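Local coordinates for CalsepRRP (PDB 1JY5), which belongs to the ribonuclease T2 family, whose members generally bind and cleave RNA, though it may itself be inactive, at residues H2-L10 with T107-N115; I158-V167 with Q179-E190. One frame throughout, in Å; residues are numbered along the deposited sequence.

Contact 1: residues H2-L10 with T107-N115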
ATOM      1  N   HIS A   2      11.412 -13.703 -17.128  1.00 33.72           N
ATOM      2  CA  HIS A   2      12.053 -12.500 -16.533  1.00 32.06           C
ATOM      3  C   HIS A   2      12.867 -12.880 -15.296  1.00 29.92           C
ATOM      4  O   HIS A   2      12.723 -13.979 -14.759  1.00 28.25           O
ATOM      5  CB  HIS A   2      10.984 -11.476 -16.136  1.00 34.67           C
ATOM      6  CG  HIS A   2      10.009 -11.984 -15.115  1.00 37.33           C
ATOM      7  ND1 HIS A   2       8.993 -12.861 -15.426  1.00 38.05           N
ATOM      8  CD2 HIS A   2       9.929 -11.769 -13.780  1.00 37.14           C
ATOM      9  CE1 HIS A   2       8.328 -13.168 -14.323  1.00 38.16           C
ATOM     10  NE2 HIS A   2       8.875 -12.520 -13.314  1.00 37.88           N
ATOM     11  N   LYS A   3      13.726 -11.968 -14.854  1.00 26.71           N
ATOM     12  CA  LYS A   3      14.535 -12.199 -13.664  1.00 24.98           C
ATOM     13  C   LYS A   3      13.592 -12.223 -12.459  1.00 23.22           C
ATOM     14  O   LYS A   3      12.652 -11.432 -12.397  1.00 24.41           O
ATOM     15  CB  LYS A   3      15.552 -11.068 -13.499  1.00 25.52           C
ATOM     16  CG  LYS A   3      16.302 -11.085 -12.180  1.00 24.66           C
ATOM     17  CD  LYS A   3      17.028  -9.771 -11.946  1.00 26.93           C
ATOM     18  CE  LYS A   3      17.198  -9.508 -10.457  1.00 26.34           C
ATOM     19  NZ  LYS A   3      17.784  -8.169 -10.188  1.00 26.71           N
ATOM     20  N   GLU A   4      13.827 -13.128 -11.513  1.00 21.61           N
ATOM     21  CA  GLU A   4      12.979 -13.198 -10.325  1.00 19.80           C
ATOM     22  C   GLU A   4      13.162 -11.875  -9.588  1.00 18.15           C
ATOM     23  O   GLU A   4      14.257 -11.307  -9.588  1.00 17.98           O
ATOM     24  CB  GLU A   4      13.399 -14.355  -9.413  1.00 20.04           C
ATOM     25  CG  GLU A   4      12.366 -14.708  -8.338  1.00 21.75           C
ATOM     26  CD  GLU A   4      12.896 -15.685  -7.296  1.00 24.69           C
ATOM     27  OE1 GLU A   4      13.955 -16.302  -7.538  1.00 23.66           O
ATOM     28  OE2 GLU A   4      12.249 -15.844  -6.232  1.00 23.84           O
ATOM     29  N   PHE A   5      12.093 -11.384  -8.973  1.00 14.87           N
ATOM     30  CA  PHE A   5      12.152 -10.123  -8.240  1.00 14.83           C
ATOM     31  C   PHE A   5      13.124 -10.220  -7.066  1.00 13.85           C
ATOM     32  O   PHE A   5      13.420 -11.311  -6.577  1.00 14.86           O
ATOM     33  CB  PHE A   5      10.752  -9.726  -7.756  1.00 11.90           C
ATOM     34  CG  PHE A   5      10.211 -10.594  -6.654  1.00 14.77           C
ATOM     35  CD1 PHE A   5      10.259 -10.169  -5.330  1.00 12.26           C
ATOM     36  CD2 PHE A   5       9.628 -11.821  -6.942  1.00 13.13           C
ATOM     37  CE1 PHE A   5       9.728 -10.957  -4.305  1.00 13.69           C
ATOM     38  CE2 PHE A   5       9.094 -12.617  -5.926  1.00 15.46           C
ATOM     39  CZ  PHE A   5       9.145 -12.183  -4.606  1.00 14.60           C
ATOM     40  N   ASP A   6      13.615  -9.073  -6.612  1.00 13.35           N
ATOM     41  CA  ASP A   6      14.588  -9.040  -5.522  1.00 14.50           C
ATOM     42  C   ASP A   6      13.983  -8.887  -4.134  1.00 14.42           C
ATOM     43  O   ASP A   6      14.385  -9.574  -3.195  1.00 12.67           O
ATOM     44  CB  ASP A   6      15.584  -7.906  -5.772  1.00 14.29           C
ATOM     45  CG  ASP A   6      16.399  -8.121  -7.025  1.00 17.00           C
ATOM     46  OD1 ASP A   6      16.617  -7.144  -7.772  1.00 18.22           O
ATOM     47  OD2 ASP A   6      16.836  -9.271  -7.254  1.00 17.92           O
ATOM     48  N   TYR A   7      13.018  -7.985  -4.003  1.00 12.94           N
ATOM     49  CA  TYR A   7      12.393  -7.756  -2.712  1.00 13.47           C
ATOM     50  C   TYR A   7      10.948  -7.311  -2.884  1.00 14.77           C
ATOM     51  O   TYR A   7      10.500  -7.004  -3.991  1.00 13.68           O
ATOM     52  CB  TYR A   7      13.179  -6.687  -1.938  1.00 12.70           C
ATOM     53  CG  TYR A   7      13.083  -5.310  -2.562  1.00 13.76           C
ATOM     54  CD1 TYR A   7      12.066  -4.424  -2.192  1.00 15.20           C
ATOM     55  CD2 TYR A   7      13.959  -4.921  -3.580  1.00 12.48           C
ATOM     56  CE1 TYR A   7      11.918  -3.187  -2.826  1.00 12.87           C
ATOM     57  CE2 TYR A   7      13.819  -3.687  -4.222  1.00 13.32           C
ATOM     58  CZ  TYR A   7      12.797  -2.831  -3.845  1.00 14.29           C
ATOM     59  OH  TYR A   7      12.626  -1.641  -4.514  1.00 16.08           O
ATOM     60  N   PHE A   8      10.230  -7.281  -1.768  1.00 13.40           N
ATOM     61  CA  PHE A   8       8.832  -6.883  -1.729  1.00 12.92           C
ATOM     62  C   PHE A   8       8.671  -5.459  -1.199  1.00 14.62           C
ATOM     63  O   PHE A   8       9.324  -5.070  -0.225  1.00 12.39           O
ATOM     64  CB  PHE A   8       8.048  -7.801  -0.782  1.00 15.38           C
ATOM     65  CG  PHE A   8       7.610  -9.102  -1.386  1.00 14.30           C
ATOM     66  CD1 PHE A   8       7.999 -10.313  -0.816  1.00 15.85           C
ATOM     67  CD2 PHE A   8       6.731  -9.119  -2.462  1.00 13.58           C
ATOM     68  CE1 PHE A   8       7.505 -11.521  -1.304  1.00 13.95           C
ATOM     69  CE2 PHE A   8       6.230 -10.319  -2.956  1.00 14.04           C
ATOM     70  CZ  PHE A   8       6.617 -11.521  -2.378  1.00 13.00           C
ATOM     71  N   THR A   9       7.813  -4.673  -1.842  1.00 12.46           N
ATOM     72  CA  THR A   9       7.516  -3.335  -1.341  1.00 14.04           C
ATOM     73  C   THR A   9       6.050  -3.370  -0.924  1.00 14.42           C
ATOM     74  O   THR A   9       5.182  -3.700  -1.734  1.00 14.76           O
ATOM     75  CB  THR A   9       7.686  -2.220  -2.414  1.00 15.09           C
ATOM     76  OG1 THR A   9       9.076  -1.939  -2.611  1.00 14.92           O
ATOM     77  CG2 THR A   9       6.972  -0.930  -1.975  1.00 18.09           C
ATOM     78  N   LEU A  10       5.769  -3.089   0.347  1.00 13.85           N
ATOM     79  CA  LEU A  10       4.376  -3.032   0.790  1.00 16.53           C
ATOM     80  C   LEU A  10       4.052  -1.541   0.760  1.00 16.97           C
ATOM     81  O   LEU A  10       4.594  -0.770   1.546  1.00 17.79           O
ATOM     82  CB  LEU A  10       4.192  -3.576   2.223  1.00 14.55           C
ATOM     83  CG  LEU A  10       2.796  -3.388   2.850  1.00 15.20           C
ATOM     84  CD1 LEU A  10       1.759  -4.135   2.032  1.00 14.17           C
ATOM     85  CD2 LEU A  10       2.761  -3.887   4.305  1.00 14.22           C
ATOM     86  N   THR A 107       0.882 -11.394 -10.040  1.00 13.61           N
ATOM     87  CA  THR A 107       1.357 -12.464 -10.910  1.00 12.87           C
ATOM     88  C   THR A 107       2.880 -12.552 -10.855  1.00 13.21           C
ATOM     89  O   THR A 107       3.447 -13.620 -11.036  1.00 12.90           O
ATOM     90  CB  THR A 107       0.935 -12.216 -12.377  1.00 10.82           C
ATOM     91  OG1 THR A 107       1.359 -10.909 -12.781  1.00 11.95           O
ATOM     92  CG2 THR A 107      -0.581 -12.323 -12.531  1.00  9.59           C
ATOM     93  N   CYS A 108       3.544 -11.430 -10.593  1.00 13.96           N
ATOM     94  CA  CYS A 108       5.002 -11.416 -10.535  1.00 13.31           C
ATOM     95  C   CYS A 108       5.594 -11.874  -9.188  1.00 14.87           C
ATOM     96  O   CYS A 108       6.814 -11.883  -9.019  1.00 13.59           O
ATOM     97  CB  CYS A 108       5.514 -10.014 -10.873  1.00 13.64           C
ATOM     98  SG  CYS A 108       5.003  -9.338 -12.499  1.00 16.12           S
ATOM     99  N   SER A 109       4.742 -12.244  -8.232  1.00 14.47           N
ATOM    100  CA  SER A 109       5.224 -12.693  -6.921  1.00 16.17           C
ATOM    101  C   SER A 109       5.584 -14.181  -6.879  1.00 16.79           C
ATOM    102  O   SER A 109       6.087 -14.683  -5.864  1.00 16.23           O
ATOM    103  CB  SER A 109       4.199 -12.388  -5.817  1.00 13.76           C
ATOM    104  OG  SER A 109       2.969 -13.055  -6.033  1.00 16.52           O
ATOM    105  N   SER A 110       5.309 -14.898  -7.963  1.00 16.93           N
ATOM    106  CA  SER A 110       5.658 -16.313  -8.018  1.00 16.34           C
ATOM    107  C   SER A 110       7.157 -16.383  -8.315  1.00 18.08           C
ATOM    108  O   SER A 110       7.710 -15.479  -8.937  1.00 18.28           O
ATOM    109  CB  SER A 110       4.861 -17.027  -9.120  1.00 16.64           C
ATOM    110  OG  SER A 110       5.072 -16.434 -10.390  1.00 16.59           O
ATOM    111  N   PRO A 111       7.836 -17.458  -7.880  1.00 19.04           N
ATOM    112  CA  PRO A 111       7.305 -18.610  -7.152  1.00 17.72           C
ATOM    113  C   PRO A 111       7.176 -18.426  -5.637  1.00 16.92           C
ATOM    114  O   PRO A 111       6.688 -19.322  -4.952  1.00 17.49           O
ATOM    115  CB  PRO A 111       8.307 -19.702  -7.492  1.00 18.62           C
ATOM    116  CG  PRO A 111       9.595 -18.942  -7.394  1.00 19.11           C
ATOM    117  CD  PRO A 111       9.278 -17.642  -8.140  1.00 20.51           C
ATOM    118  N   VAL A 112       7.610 -17.284  -5.107  1.00 15.23           N
ATOM    119  CA  VAL A 112       7.529 -17.057  -3.662  1.00 13.83           C
ATOM    120  C   VAL A 112       6.093 -17.214  -3.169  1.00 15.60           C
ATOM    121  O   VAL A 112       5.840 -17.900  -2.178  1.00 15.40           O
ATOM    122  CB  VAL A 112       8.061 -15.658  -3.276  1.00 15.85           C
ATOM    123  CG1 VAL A 112       7.908 -15.437  -1.781  1.00 12.16           C
ATOM    124  CG2 VAL A 112       9.523 -15.536  -3.671  1.00 15.39           C
ATOM    125  N   LEU A 113       5.161 -16.558  -3.853  1.00 15.10           N
ATOM    126  CA  LEU A 113       3.743 -16.659  -3.530  1.00 15.67           C
ATOM    127  C   LEU A 113       3.206 -17.352  -4.782  1.00 16.65           C
ATOM    128  O   LEU A 113       3.294 -16.809  -5.884  1.00 16.34           O
ATOM    129  CB  LEU A 113       3.137 -15.262  -3.329  1.00 13.50           C
ATOM    130  CG  LEU A 113       3.890 -14.463  -2.254  1.00 13.04           C
ATOM    131  CD1 LEU A 113       3.224 -13.102  -2.018  1.00 10.87           C
ATOM    132  CD2 LEU A 113       3.917 -15.259  -0.955  1.00 13.17           C
ATOM    133  N   GLY A 114       2.678 -18.562  -4.603  1.00 15.55           N
ATOM    134  CA  GLY A 114       2.224 -19.364  -5.727  1.00 16.63           C
ATOM    135  C   GLY A 114       0.891 -19.136  -6.399  1.00 17.38           C
ATOM    136  O   GLY A 114       0.668 -19.644  -7.501  1.00 17.29           O
ATOM    137  N   ASN A 115      -0.003 -18.393  -5.762  1.00 16.11           N
ATOM    138  CA  ASN A 115      -1.311 -18.139  -6.357  1.00 15.09           C
ATOM    139  C   ASN A 115      -1.915 -16.867  -5.778  1.00 15.31           C
ATOM    140  O   ASN A 115      -1.353 -16.271  -4.864  1.00 14.10           O
ATOM    141  CB  ASN A 115      -2.245 -19.338  -6.126  1.00 15.12           C
ATOM    142  CG  ASN A 115      -2.450 -19.650  -4.654  1.00 15.53           C
ATOM    143  OD1 ASN A 115      -2.737 -18.758  -3.857  1.00 15.05           O
ATOM    144  ND2 ASN A 115      -2.319 -20.926  -4.290  1.00 16.16           N
TER
HETATM  145  O   HOH W   1       6.802 -14.208 -11.429  1.00 17.50           O
HETATM  146  O   HOH W   2       9.362 -12.048 -10.306  1.00 18.70           O
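V112 forks between two phenylalanines, a simple case of a loop held to a strand and the residues just before it through one branched side chain. Its CG1, anti to the backbone N, meets the edge of the F8 ring at CE1 (4.0 Å), while CG2 approaches CZ of F5 obliquely at 3.5 Å. F5 sets its CE1 3.6 Å above the middle of one F8 face, locking rings and valine together. CD1 of L113 closes on CZ of F8 at 3.8 Å, and CB of S109 lies at the same ring's edge. This greasy side is the tight one. Toward the chain start the fit is looser and wet: no direct hydrogen bond joins the segments, and water mediates instead. Water 2 accepts from F5 N (3.1 Å) and donates to C108 O (2.9 Å), with H2 NE2 beside it; water 1 lies 2.9 Å from S110 O and probably donates to it. The exposed carboxylate of E4 merely brushes P111 and V112. Residues 107-115 link helices 97-106 and 116-129, fastened by the C108-C58 disulfide. Strand 7-14 lies between strands 40-48 and 174-182; F8 packs on L45 and F5, just before the strand, on P47.

Contact 2: residues I158-V167 with Q179-E190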
ATOM      1  N   ILE A 158       8.552   5.760  12.524  1.00 22.35           N
ATOM      2  CA  ILE A 158       8.424   4.456  11.875  1.00 21.00           C
ATOM      3  C   ILE A 158       9.739   3.684  11.982  1.00 21.49           C
ATOM      4  O   ILE A 158       9.750   2.509  12.343  1.00 21.56           O
ATOM      5  CB  ILE A 158       8.026   4.618  10.398  1.00 21.14           C
ATOM      6  CG1 ILE A 158       6.681   5.343  10.325  1.00 20.79           C
ATOM      7  CG2 ILE A 158       7.932   3.255   9.719  1.00 20.88           C
ATOM      8  CD1 ILE A 158       6.247   5.717   8.937  1.00 23.66           C
ATOM      9  N   GLN A 159      10.841   4.363  11.681  1.00 20.96           N
ATOM     10  CA  GLN A 159      12.169   3.774  11.746  1.00 24.56           C
ATOM     11  C   GLN A 159      12.492   3.130  13.093  1.00 25.02           C
ATOM     12  O   GLN A 159      12.995   2.007  13.147  1.00 25.19           O
ATOM     13  CB  GLN A 159      13.224   4.837  11.432  1.00 27.14           C
ATOM     14  CG  GLN A 159      14.573   4.592  12.105  1.00 34.62           C
ATOM     15  CD  GLN A 159      15.260   3.346  11.597  1.00 36.56           C
ATOM     16  OE1 GLN A 159      16.193   2.838  12.220  1.00 37.81           O
ATOM     17  NE2 GLN A 159      14.807   2.849  10.454  1.00 39.46           N
ATOM     18  N   SER A 160      12.218   3.837  14.184  1.00 25.54           N
ATOM     19  CA  SER A 160      12.524   3.287  15.500  1.00 26.71           C
ATOM     20  C   SER A 160      11.652   2.081  15.851  1.00 25.29           C
ATOM     21  O   SER A 160      12.056   1.238  16.642  1.00 25.02           O
ATOM     22  CB  SER A 160      12.404   4.371  16.585  1.00 27.30           C
ATOM     23  OG  SER A 160      11.083   4.858  16.701  1.00 33.00           O
ATOM     24  N   ALA A 161      10.468   1.985  15.253  1.00 24.36           N
ATOM     25  CA  ALA A 161       9.581   0.860  15.533  1.00 22.72           C
ATOM     26  C   ALA A 161       9.881  -0.362  14.659  1.00 22.61           C
ATOM     27  O   ALA A 161       9.772  -1.493  15.120  1.00 21.49           O
ATOM     28  CB  ALA A 161       8.123   1.284  15.354  1.00 21.66           C
ATOM     29  N   LEU A 162      10.272  -0.137  13.406  1.00 22.60           N
ATOM     30  CA  LEU A 162      10.552  -1.243  12.485  1.00 22.19           C
ATOM     31  C   LEU A 162      12.035  -1.583  12.334  1.00 22.03           C
ATOM     32  O   LEU A 162      12.380  -2.689  11.929  1.00 19.19           O
ATOM     33  CB  LEU A 162       9.968  -0.925  11.100  1.00 21.03           C
ATOM     34  CG  LEU A 162       8.491  -0.518  11.065  1.00 21.57           C
ATOM     35  CD1 LEU A 162       8.062  -0.219   9.633  1.00 21.98           C
ATOM     36  CD2 LEU A 162       7.641  -1.633  11.656  1.00 21.91           C
ATOM     37  N   ARG A 163      12.903  -0.628  12.652  1.00 22.29           N
ATOM     38  CA  ARG A 163      14.340  -0.821  12.536  1.00 23.69           C
ATOM     39  C   ARG A 163      14.750  -0.729  11.067  1.00 22.17           C
ATOM     40  O   ARG A 163      15.858  -1.098  10.686  1.00 19.06           O
ATOM     41  CB  ARG A 163      14.757  -2.168  13.147  1.00 30.11           C
ATOM     42  CG  ARG A 163      14.409  -2.289  14.632  1.00 38.10           C
ATOM     43  CD  ARG A 163      14.458  -3.737  15.122  1.00 45.57           C
ATOM     44  NE  ARG A 163      14.040  -3.852  16.521  1.00 51.25           N
ATOM     45  CZ  ARG A 163      13.740  -4.999  17.125  1.00 53.22           C
ATOM     46  NH1 ARG A 163      13.805  -6.144  16.458  1.00 54.87           N
ATOM     47  NH2 ARG A 163      13.372  -4.999  18.401  1.00 55.06           N
ATOM     48  N   VAL A 164      13.829  -0.246  10.238  1.00 20.36           N
ATOM     49  CA  VAL A 164      14.108  -0.032   8.824  1.00 18.78           C
ATOM     50  C   VAL A 164      13.494   1.316   8.445  1.00 19.34           C
ATOM     51  O   VAL A 164      12.551   1.790   9.086  1.00 19.54           O
ATOM     52  CB  VAL A 164      13.542  -1.160   7.906  1.00 19.75           C
ATOM     53  CG1 VAL A 164      14.347  -2.440   8.110  1.00 18.54           C
ATOM     54  CG2 VAL A 164      12.060  -1.403   8.194  1.00 17.74           C
ATOM     55  N   THR A 165      14.035   1.936   7.410  1.00 16.80           N
ATOM     56  CA  THR A 165      13.548   3.233   6.994  1.00 18.65           C
ATOM     57  C   THR A 165      12.513   3.122   5.885  1.00 18.08           C
ATOM     58  O   THR A 165      12.736   2.459   4.871  1.00 17.73           O
ATOM     59  CB  THR A 165      14.730   4.123   6.544  1.00 19.70           C
ATOM     60  OG1 THR A 165      15.659   4.239   7.631  1.00 21.17           O
ATOM     61  CG2 THR A 165      14.247   5.515   6.155  1.00 19.94           C
ATOM     62  N   PRO A 166      11.346   3.750   6.084  1.00 18.42           N
ATOM     63  CA  PRO A 166      10.283   3.715   5.084  1.00 18.41           C
ATOM     64  C   PRO A 166      10.524   4.743   3.993  1.00 18.51           C
ATOM     65  O   PRO A 166      11.374   5.622   4.128  1.00 19.56           O
ATOM     66  CB  PRO A 166       9.043   4.052   5.900  1.00 18.84           C
ATOM     67  CG  PRO A 166       9.584   5.070   6.867  1.00 20.89           C
ATOM     68  CD  PRO A 166      10.883   4.417   7.315  1.00 19.06           C
ATOM     69  N   VAL A 167       9.777   4.614   2.905  1.00 16.85           N
ATOM     70  CA  VAL A 167       9.862   5.562   1.813  1.00 17.37           C
ATOM     71  C   VAL A 167       8.503   6.256   1.885  1.00 17.54           C
ATOM     72  O   VAL A 167       7.476   5.592   2.024  1.00 17.63           O
ATOM     73  CB  VAL A 167      10.047   4.847   0.451  1.00 18.06           C
ATOM     74  CG1 VAL A 167      10.031   5.865  -0.682  1.00 19.77           C
ATOM     75  CG2 VAL A 167      11.382   4.096   0.440  1.00 18.33           C
ATOM     76  N   GLN A 179       5.937   3.394   2.074  1.00 17.31           N
ATOM     77  CA  GLN A 179       6.454   2.131   1.559  1.00 17.74           C
ATOM     78  C   GLN A 179       7.408   1.460   2.540  1.00 17.45           C
ATOM     79  O   GLN A 179       8.362   2.078   3.013  1.00 16.99           O
ATOM     80  CB  GLN A 179       7.182   2.366   0.232  1.00 16.80           C
ATOM     81  CG  GLN A 179       6.288   2.825  -0.915  1.00 17.55           C
ATOM     82  CD  GLN A 179       7.092   3.282  -2.123  1.00 19.48           C
ATOM     83  OE1 GLN A 179       8.291   3.027  -2.214  1.00 20.40           O
ATOM     84  NE2 GLN A 179       6.432   3.948  -3.059  1.00 19.91           N
ATOM     85  N   ILE A 180       7.127   0.194   2.841  1.00 16.63           N
ATOM     86  CA  ILE A 180       7.934  -0.626   3.740  1.00 16.30           C
ATOM     87  C   ILE A 180       8.424  -1.803   2.905  1.00 16.45           C
ATOM     88  O   ILE A 180       7.632  -2.429   2.199  1.00 15.41           O
ATOM     89  CB  ILE A 180       7.095  -1.209   4.900  1.00 19.72           C
ATOM     90  CG1 ILE A 180       6.373  -0.088   5.650  1.00 23.26           C
ATOM     91  CG2 ILE A 180       7.997  -1.995   5.848  1.00 20.91           C
ATOM     92  CD1 ILE A 180       7.296   0.941   6.246  1.00 18.70           C
ATOM     93  N   CYS A 181       9.711  -2.124   2.995  1.00 14.86           N
ATOM     94  CA  CYS A 181      10.258  -3.221   2.199  1.00 14.71           C
ATOM     95  C   CYS A 181      10.521  -4.518   2.969  1.00 14.49           C
ATOM     96  O   CYS A 181      10.826  -4.492   4.156  1.00 12.21           O
ATOM     97  CB  CYS A 181      11.520  -2.725   1.470  1.00 15.20           C
ATOM     98  SG  CYS A 181      11.038  -1.424   0.298  1.00 16.69           S
ATOM     99  N   PHE A 182      10.359  -5.647   2.280  1.00 13.93           N
ATOM    100  CA  PHE A 182      10.572  -6.971   2.858  1.00 14.51           C
ATOM    101  C   PHE A 182      11.384  -7.859   1.913  1.00 15.21           C
ATOM    102  O   PHE A 182      11.239  -7.753   0.694  1.00 14.47           O
ATOM    103  CB  PHE A 182       9.238  -7.686   3.116  1.00 12.66           C
ATOM    104  CG  PHE A 182       8.335  -6.990   4.097  1.00 13.72           C
ATOM    105  CD1 PHE A 182       7.462  -5.992   3.672  1.00 12.85           C
ATOM    106  CD2 PHE A 182       8.360  -7.332   5.449  1.00 14.37           C
ATOM    107  CE1 PHE A 182       6.625  -5.339   4.577  1.00 13.96           C
ATOM    108  CE2 PHE A 182       7.525  -6.684   6.369  1.00 14.18           C
ATOM    109  CZ  PHE A 182       6.656  -5.686   5.928  1.00 14.89           C
ATOM    110  N   ASP A 183      12.224  -8.736   2.470  1.00 15.38           N
ATOM    111  CA  ASP A 183      12.994  -9.656   1.636  1.00 14.53           C
ATOM    112  C   ASP A 183      12.073 -10.821   1.271  1.00 15.55           C
ATOM    113  O   ASP A 183      10.909 -10.845   1.684  1.00 14.84           O
ATOM    114  CB  ASP A 183      14.291 -10.128   2.343  1.00 14.71           C
ATOM    115  CG  ASP A 183      14.047 -10.983   3.585  1.00 17.05           C
ATOM    116  OD1 ASP A 183      14.980 -11.074   4.415  1.00 19.25           O
ATOM    117  OD2 ASP A 183      12.962 -11.577   3.740  1.00 17.16           O
ATOM    118  N   LYS A 184      12.578 -11.770   0.488  1.00 16.77           N
ATOM    119  CA  LYS A 184      11.780 -12.904   0.048  1.00 15.84           C
ATOM    120  C   LYS A 184      11.407 -13.885   1.153  1.00 15.80           C
ATOM    121  O   LYS A 184      10.675 -14.847   0.913  1.00 13.68           O
ATOM    122  CB  LYS A 184      12.481 -13.617  -1.114  1.00 16.20           C
ATOM    123  CG  LYS A 184      12.345 -12.858  -2.446  1.00 19.77           C
ATOM    124  CD  LYS A 184      12.973 -13.608  -3.621  1.00 20.38           C
ATOM    125  CE  LYS A 184      14.476 -13.527  -3.607  1.00 20.59           C
ATOM    126  NZ  LYS A 184      14.977 -12.208  -4.057  1.00 19.21           N
ATOM    127  N   THR A 185      11.909 -13.646   2.362  1.00 13.47           N
ATOM    128  CA  THR A 185      11.554 -14.484   3.500  1.00 15.75           C
ATOM    129  C   THR A 185      10.650 -13.661   4.423  1.00 15.88           C
ATOM    130  O   THR A 185      10.476 -13.979   5.597  1.00 15.98           O
ATOM    131  CB  THR A 185      12.805 -15.001   4.287  1.00 17.25           C
ATOM    132  OG1 THR A 185      13.692 -13.914   4.580  1.00 18.19           O
ATOM    133  CG2 THR A 185      13.541 -16.063   3.478  1.00 19.94           C
ATOM    134  N   LEU A 186      10.076 -12.594   3.868  1.00 15.71           N
ATOM    135  CA  LEU A 186       9.156 -11.721   4.595  1.00 15.36           C
ATOM    136  C   LEU A 186       9.764 -10.985   5.795  1.00 15.21           C
ATOM    137  O   LEU A 186       9.049 -10.597   6.726  1.00 17.40           O
ATOM    138  CB  LEU A 186       7.919 -12.523   5.041  1.00 14.19           C
ATOM    139  CG  LEU A 186       7.118 -13.247   3.937  1.00 17.71           C
ATOM    140  CD1 LEU A 186       5.887 -13.912   4.543  1.00 18.21           C
ATOM    141  CD2 LEU A 186       6.692 -12.255   2.857  1.00 16.60           C
ATOM    142  N   GLN A 187      11.079 -10.796   5.776  1.00 15.84           N
ATOM    143  CA  GLN A 187      11.758 -10.074   6.848  1.00 17.62           C
ATOM    144  C   GLN A 187      11.922  -8.629   6.398  1.00 16.22           C
ATOM    145  O   GLN A 187      12.278  -8.366   5.245  1.00 13.68           O
ATOM    146  CB  GLN A 187      13.158 -10.635   7.120  1.00 19.60           C
ATOM    147  CG  GLN A 187      13.246 -12.106   7.462  1.00 25.66           C
ATOM    148  CD  GLN A 187      14.686 -12.522   7.746  1.00 31.48           C
ATOM    149  OE1 GLN A 187      15.567 -12.399   6.883  1.00 31.30           O
ATOM    150  NE2 GLN A 187      14.933 -13.014   8.960  1.00 33.96           N
ATOM    151  N   LEU A 188      11.666  -7.697   7.308  1.00 15.67           N
ATOM    152  CA  LEU A 188      11.813  -6.277   7.013  1.00 16.38           C
ATOM    153  C   LEU A 188      13.216  -6.001   6.502  1.00 14.79           C
ATOM    154  O   LEU A 188      14.181  -6.571   7.001  1.00 16.48           O
ATOM    155  CB  LEU A 188      11.602  -5.460   8.287  1.00 17.34           C
ATOM    156  CG  LEU A 188      10.166  -5.297   8.746  1.00 18.88           C
ATOM    157  CD1 LEU A 188      10.112  -4.940  10.220  1.00 19.71           C
ATOM    158  CD2 LEU A 188       9.532  -4.228   7.885  1.00 17.43           C
ATOM    159  N   GLN A 189      13.341  -5.143   5.501  1.00 14.20           N
ATOM    160  CA  GLN A 189      14.666  -4.776   5.007  1.00 15.87           C
ATOM    161  C   GLN A 189      14.591  -3.322   4.586  1.00 15.12           C
ATOM    162  O   GLN A 189      13.513  -2.724   4.580  1.00 16.33           O
ATOM    163  CB  GLN A 189      15.081  -5.631   3.808  1.00 15.09           C
ATOM    164  CG  GLN A 189      14.246  -5.383   2.565  1.00 15.56           C
ATOM    165  CD  GLN A 189      14.845  -6.020   1.328  1.00 16.69           C
ATOM    166  OE1 GLN A 189      14.931  -7.243   1.225  1.00 17.74           O
ATOM    167  NE2 GLN A 189      15.279  -5.188   0.387  1.00 17.91           N
ATOM    168  N   GLU A 190      15.736  -2.751   4.241  1.00 17.23           N
ATOM    169  CA  GLU A 190      15.771  -1.367   3.793  1.00 16.79           C
ATOM    170  C   GLU A 190      15.322  -1.349   2.341  1.00 18.22           C
ATOM    171  O   GLU A 190      15.563  -2.300   1.596  1.00 18.22           O
ATOM    172  CB  GLU A 190      17.196  -0.807   3.868  1.00 17.89           C
ATOM    173  CG  GLU A 190      17.812  -0.788   5.266  1.00 17.57           C
ATOM    174  CD  GLU A 190      17.151   0.219   6.182  1.00 17.82           C
ATOM    175  OE1 GLU A 190      16.267   0.962   5.711  1.00 17.87           O
ATOM    176  OE2 GLU A 190      17.518   0.273   7.373  1.00 19.71           O
TER
HETATM  177  O   HOH W   3      16.909   2.325   8.928  1.00 21.42           O
HETATM  178  O   HOH W   4      11.679  -0.639   4.570  1.00 11.85           O
HETATM  179  O   HOH W   5      14.758   1.957   3.462  1.00 19.34           O
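T165 and E190 make the polar clasp of this contact. T165 N donates to E190 OE1 at 3.0 Å, nearly straight (169°), meeting the syn side of the carboxylate 26° out of its plane. A bend at chi2 (-69°) folds the glutamate chain back to this position. Its other oxygen, OE2, accepts a hydrogen bond from water 3, which also lies close to T165 OG1. Further along, V167 and Q179 form an antiparallel hydrogen-bonded pair: V167 N to Q179 O at 2.9 Å, and Q179 N to V167 O at 2.7 Å. Beyond it, Q189 N bonds to C181 O, and between these two pairings water 4 fills in, accepting from C181 N (2.9 Å) and donating to Q189 O (2.8 Å) and, at greater length, to T165 O. Farther out, D183 OD2 accepts from T185 N, which makes an Asx turn, and also from T185 OG1 and Q187 N, all three above the carboxylate plane. The apolar side is carried by I180, whose CD1 meets L162 CD1 tip to tip at 3.7 Å and P166 CB at 3.6 Å. V164 sends CG2 to L188 CD2 (3.8 Å) and lays CG1 beside Q189 O. A glycine in place of V164 would probably open a gap beside L188 and leave that leucine freer to turn. The end of helix 151-162 thus packs on the I180 and L188 side chains, with helix 132-137 lying against I158 and L162; strand 174-182 has 7-14 along one edge and 167-171 and 188-189 along the other.

Contacts 1 and 2 follow one another along the chain, yet they share one sheet, their centres about 17 Å apart. The join is the pairing of strands 7-14 and 174-182, with probable hydrogen bonds from F8 N to F182 O and from L10 N to I180 O, both 2.7 Å. Outside the ladder, CB of Y7 packs on NE2 of Q189 at 3.5 Å, and NZ of K184 bonds to the carbonyl oxygens of F5 and D6. Contact 1 is probably the nearer to the family's catalytic region, because T107 and C108 end the KHGTC motif of T2 enzymes; the other histidine motif has lysine here (IKGLWP), so this chain probably departs from active members.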